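Local coordinates for protein NRD1 (Saccharomyces cerevisiae, PDB 3CLJ) that binds the phosphorylated C-terminal domain of RNA polymerase II as part of the Nrd1-Nab3-Sen1 transcription termination complex, at residues 39-50 with 61-72. Sequence-based numbering, arbitrary orientation.
Sequences ESKIISLIIDYS and SLYIIDSIGRAY
Ile-46 sets its two branches among three isoleucines of the facing helix: its CD1 comes within 3.9 Å of Ile-65 CG1 and meets Ile-68 CD1 tip to tip, while its CG2 lies against Ile-64 CG2. Both branches can work at once because chi1 (76°) places CG1 between the backbone N and carbonyl carbon and leaves CG2 beside N. Cutting this side chain back to an alanine is likely to open a gap where CD1 and CG2 were, so that Ile-65 CG1 and Ile-68 CD1 lose their partner and Ile-64 CG2 keeps at most CB.

The segments run nearly antiparallel (154°) with an axis separation of 9.3 Å, but the spacing is uneven. At the Ser-50/Ser-61 end the CA atoms are only 4.9 Å apart. There Ser-50 OG lies 2.9 Å from Ser-61 OG, which also hydrogen-bonds to the carbonyl of Lys-58, and Tyr-49 CD2 packs 3.6 Å from Ser-61 CB. One water, in the plane of the Tyr-49 ring at its edge, donates to both Ile-46 O and Ser-61 O and so joins the two backbones.

Toward Glu-39 and Tyr-72 the CA separation widens to 9.9 Å, and contacts become sparser: Tyr-72 OH lies 3.8 Å from Glu-39 CB, with the CD1 methyls of Ile-42 and Ile-43 slightly farther from the tyrosine. The polar ends there bind other parts of the chain, Tyr-72 OH the carbonyl of Ala-32 and Glu-39 OE1 His-92 and Gly-88 N. This looser end is not a solvent face: both residues are buried, with Ala-93 of helix 90-111 part of the cover.

The chemistry thus implies an apolar interior joining two successive helices of the all-helical CID fold, with a bridging water satisfying two carbonyls and the serine hydroxyls lying close where the backbones draw together.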
loop_
_atom_site.group_PDB
_atom_site.type_symbol
_atom_site.label_atom_id
_atom_site.label_comp_id
_atom_site.label_asym_id
_atom_site.label_seq_id
_atom_site.Cartn_x
_atom_site.Cartn_y
_atom_site.Cartn_z
ATOM N N GLU A 39 12.112 -8.479 0.448
ATOM C CA GLU A 39 10.938 -7.704 0.062
ATOM C C GLU A 39 9.774 -8.611 -0.343
ATOM O O GLU A 39 8.613 -8.228 -0.216
ATOM C CB GLU A 39 11.230 -6.742 -1.104
ATOM C CG GLU A 39 11.803 -7.385 -2.363
ATOM C CD GLU A 39 10.764 -8.066 -3.278
ATOM O OE1 GLU A 39 11.174 -8.829 -4.196
ATOM O OE2 GLU A 39 9.565 -7.826 -3.076
ATOM N N SER A 40 10.077 -9.804 -0.846
ATOM C CA SER A 40 9.030 -10.636 -1.403
ATOM C C SER A 40 7.985 -11.020 -0.336
ATOM O O SER A 40 6.787 -11.044 -0.599
ATOM C CB SER A 40 9.648 -11.813 -2.150
ATOM O OG SER A 40 8.802 -12.939 -2.115
ATOM N N LYS A 41 8.447 -11.289 0.881
ATOM C CA LYS A 41 7.516 -11.599 1.955
ATOM C C LYS A 41 6.999 -10.369 2.758
ATOM O O LYS A 41 6.000 -10.487 3.483
ATOM C CB LYS A 41 8.022 -12.775 2.834
ATOM C CG LYS A 41 9.136 -12.490 3.822
ATOM C CD LYS A 41 9.540 -13.809 4.548
ATOM C CE LYS A 41 10.789 -13.566 5.446
ATOM N NZ LYS A 41 11.365 -14.722 6.254
ATOM N N ILE A 42 7.679 -9.222 2.642
ATOM C CA ILE A 42 7.164 -7.948 3.166
ATOM C C ILE A 42 5.952 -7.522 2.312
ATOM O O ILE A 42 4.890 -7.135 2.857
ATOM C CB ILE A 42 8.251 -6.825 3.159
ATOM C CG1 ILE A 42 9.337 -7.108 4.254
ATOM C CG2 ILE A 42 7.581 -5.386 3.195
ATOM C CD1 ILE A 42 10.762 -6.594 3.922
ATOM N N ILE A 43 6.116 -7.638 1.001
ATOM C CA ILE A 43 5.138 -7.198 0.011
ATOM C C ILE A 43 3.867 -8.084 0.054
ATOM O O ILE A 43 2.746 -7.540 0.129
ATOM C CB ILE A 43 5.810 -7.067 -1.415
ATOM C CG1 ILE A 43 6.858 -5.906 -1.415
ATOM C CG2 ILE A 43 4.763 -6.933 -2.560
ATOM C CD1 ILE A 43 6.251 -4.507 -1.374
ATOM N N SER A 44 4.049 -9.399 0.075
ATOM C CA SER A 44 2.914 -10.345 0.195
ATOM C C SER A 44 2.117 -10.074 1.474
ATOM O O SER A 44 0.879 -9.939 1.431
ATOM C CB SER A 44 3.340 -11.828 0.037
ATOM O OG SER A 44 3.851 -12.367 1.245
ATOM N N LEU A 45 2.811 -9.868 2.587
ATOM C CA LEU A 45 2.106 -9.535 3.815
ATOM C C LEU A 45 1.274 -8.254 3.786
ATOM O O LEU A 45 0.132 -8.259 4.262
ATOM C CB LEU A 45 3.001 -9.625 5.057
ATOM C CG LEU A 45 2.308 -9.447 6.429
ATOM C CD1 LEU A 45 1.153 -10.490 6.675
ATOM C CD2 LEU A 45 3.340 -9.509 7.618
ATOM N N ILE A 46 1.818 -7.166 3.221
ATOM C CA ILE A 46 1.103 -5.901 3.206
ATOM C C ILE A 46 -0.044 -5.935 2.195
ATOM O O ILE A 46 -1.047 -5.282 2.394
ATOM C CB ILE A 46 2.057 -4.638 3.083
ATOM C CG1 ILE A 46 2.616 -4.429 1.658
ATOM C CG2 ILE A 46 3.145 -4.668 4.221
ATOM C CD1 ILE A 46 3.472 -3.144 1.463
ATOM N N ILE A 47 0.143 -6.668 1.112
ATOM C CA ILE A 47 -0.937 -6.978 0.136
ATOM C C ILE A 47 -2.093 -7.701 0.825
ATOM O O ILE A 47 -3.268 -7.329 0.685
ATOM C CB ILE A 47 -0.402 -7.805 -1.063
ATOM C CG1 ILE A 47 0.512 -6.908 -1.946
ATOM C CG2 ILE A 47 -1.559 -8.332 -1.918
ATOM C CD1 ILE A 47 1.266 -7.645 -3.051
ATOM N N ASP A 48 -1.739 -8.725 1.595
ATOM C CA ASP A 48 -2.708 -9.556 2.279
ATOM C C ASP A 48 -3.378 -8.804 3.433
ATOM O O ASP A 48 -4.558 -9.022 3.732
ATOM C CB ASP A 48 -2.020 -10.853 2.737
ATOM C CG ASP A 48 -1.704 -11.800 1.557
ATOM O OD1 ASP A 48 -2.305 -11.641 0.473
ATOM O OD2 ASP A 48 -0.917 -12.780 1.712
ATOM N N TYR A 49 -2.621 -7.938 4.093
ATOM C CA TYR A 49 -3.201 -7.100 5.116
ATOM C C TYR A 49 -4.328 -6.228 4.487
ATOM O O TYR A 49 -5.420 -6.118 5.034
ATOM C CB TYR A 49 -2.124 -6.188 5.759
ATOM C CG TYR A 49 -2.779 -5.270 6.732
ATOM C CD1 TYR A 49 -3.286 -5.773 7.953
ATOM C CD2 TYR A 49 -2.990 -3.917 6.415
ATOM C CE1 TYR A 49 -3.943 -4.914 8.861
ATOM C CE2 TYR A 49 -3.595 -3.064 7.301
ATOM C CZ TYR A 49 -4.128 -3.578 8.502
ATOM O OH TYR A 49 -4.799 -2.738 9.368
ATOM N N SER A 50 -4.037 -5.616 3.355
ATOM C CA SER A 50 -5.057 -4.885 2.570
ATOM C C SER A 50 -6.310 -5.710 2.228
ATOM O O SER A 50 -7.450 -5.228 2.285
ATOM C CB SER A 50 -4.429 -4.340 1.263
ATOM O OG SER A 50 -5.242 -3.315 0.701
ATOM N N SER A 61 -4.413 0.515 5.155
ATOM C CA SER A 61 -3.701 -0.474 4.356
ATOM C C SER A 61 -3.118 0.106 3.054
ATOM O O SER A 61 -2.020 -0.282 2.625
ATOM C CB SER A 61 -4.582 -1.684 4.070
ATOM O OG SER A 61 -5.441 -1.425 2.917
ATOM N N LEU A 62 -3.821 1.061 2.455
ATOM C CA LEU A 62 -3.284 1.763 1.267
ATOM C C LEU A 62 -2.197 2.806 1.634
ATOM O O LEU A 62 -1.272 3.077 0.831
ATOM C CB LEU A 62 -4.441 2.409 0.458
ATOM C CG LEU A 62 -5.405 1.401 -0.202
ATOM C CD1 LEU A 62 -6.645 2.145 -0.786
ATOM C CD2 LEU A 62 -4.791 0.466 -1.237
ATOM N N TYR A 63 -2.311 3.373 2.839
ATOM C CA TYR A 63 -1.242 4.246 3.406
ATOM C C TYR A 63 0.048 3.435 3.618
ATOM O O TYR A 63 1.167 3.910 3.367
ATOM C CB TYR A 63 -1.663 4.896 4.719
ATOM C CG TYR A 63 -2.688 6.035 4.587
ATOM C CD1 TYR A 63 -2.978 6.630 3.340
ATOM C CD2 TYR A 63 -3.330 6.527 5.719
ATOM C CE1 TYR A 63 -3.901 7.703 3.243
ATOM C CE2 TYR A 63 -4.246 7.566 5.649
ATOM C CZ TYR A 63 -4.519 8.162 4.417
ATOM O OH TYR A 63 -5.411 9.198 4.385
ATOM N N ILE A 64 -0.096 2.197 4.082
ATOM C CA ILE A 64 1.080 1.360 4.285
ATOM C C ILE A 64 1.776 1.075 2.934
ATOM O O ILE A 64 3.005 1.188 2.803
ATOM C CB ILE A 64 0.719 0.010 4.984
ATOM C CG1 ILE A 64 0.421 0.196 6.480
ATOM C CG2 ILE A 64 1.902 -0.996 4.896
ATOM C CD1 ILE A 64 -0.378 -1.042 7.134
ATOM N N ILE A 65 0.981 0.708 1.928
ATOM C CA ILE A 65 1.457 0.555 0.543
ATOM C C ILE A 65 2.017 1.840 -0.105
ATOM O O ILE A 65 3.019 1.791 -0.863
ATOM C CB ILE A 65 0.326 -0.125 -0.344
ATOM C CG1 ILE A 65 0.123 -1.565 0.114
ATOM C CG2 ILE A 65 0.624 0.019 -1.876
ATOM C CD1 ILE A 65 -1.242 -2.168 -0.306
ATOM N N ASP A 66 1.367 2.984 0.140
ATOM C CA ASP A 66 1.887 4.264 -0.270
ATOM C C ASP A 66 3.268 4.520 0.272
ATOM O O ASP A 66 4.136 4.980 -0.431
ATOM C CB ASP A 66 0.955 5.425 0.213
ATOM C CG ASP A 66 1.485 6.775 -0.156
ATOM O OD1 ASP A 66 1.648 7.065 -1.361
ATOM O OD2 ASP A 66 1.776 7.596 0.741
ATOM N N SER A 67 3.431 4.295 1.559
ATOM C CA SER A 67 4.678 4.625 2.227
ATOM C C SER A 67 5.848 3.735 1.739
ATOM O O SER A 67 6.901 4.234 1.368
ATOM C CB SER A 67 4.501 4.466 3.742
ATOM O OG SER A 67 5.662 4.934 4.409
ATOM N N ILE A 68 5.634 2.428 1.749
ATOM C CA ILE A 68 6.629 1.493 1.330
ATOM C C ILE A 68 6.802 1.596 -0.206
ATOM O O ILE A 68 7.933 1.678 -0.717
ATOM C CB ILE A 68 6.262 0.058 1.824
ATOM C CG1 ILE A 68 6.520 -0.041 3.338
ATOM C CG2 ILE A 68 7.074 -1.042 1.023
ATOM C CD1 ILE A 68 6.001 -1.403 3.976
ATOM N N GLY A 69 5.688 1.660 -0.930
ATOM C CA GLY A 69 5.778 1.815 -2.355
ATOM C C GLY A 69 6.552 3.002 -2.853
ATOM O O GLY A 69 7.360 2.852 -3.798
ATOM N N ARG A 70 6.330 4.199 -2.244
ATOM C CA ARG A 70 7.003 5.411 -2.728
ATOM C C ARG A 70 8.428 5.441 -2.173
ATOM O O ARG A 70 9.302 5.987 -2.823
ATOM C CB ARG A 70 6.239 6.750 -2.483
ATOM C CG ARG A 70 5.024 7.063 -3.445
ATOM C CD ARG A 70 4.348 8.516 -3.251
ATOM N NE ARG A 70 3.897 8.647 -1.863
ATOM C CZ ARG A 70 4.555 9.272 -0.886
ATOM N NH1 ARG A 70 5.690 9.938 -1.120
ATOM N NH2 ARG A 70 4.081 9.195 0.341
ATOM N N ALA A 71 8.666 4.815 -1.007
ATOM C CA ALA A 71 10.058 4.679 -0.491
ATOM C C ALA A 71 10.921 3.814 -1.439
ATOM O O ALA A 71 12.041 4.176 -1.787
ATOM C CB ALA A 71 10.102 4.142 0.942
ATOM N N TYR A 72 10.351 2.717 -1.900
ATOM C CA TYR A 72 11.026 1.791 -2.813
ATOM C C TYR A 72 11.224 2.437 -4.162
ATOM O O TYR A 72 12.271 2.266 -4.772
ATOM C CB TYR A 72 10.191 0.509 -2.939
ATOM C CG TYR A 72 10.504 -0.544 -1.897
ATOM C CD1 TYR A 72 11.322 -0.267 -0.806
ATOM C CD2 TYR A 72 9.930 -1.810 -1.972
ATOM C CE1 TYR A 72 11.612 -1.258 0.167
ATOM C CE2 TYR A 72 10.232 -2.818 -0.998
ATOM C CZ TYR A 72 11.078 -2.549 0.060
ATOM O OH TYR A 72 11.413 -3.556 0.999
HETATM O O HOH W 1 -1.209 -2.835 3.737
#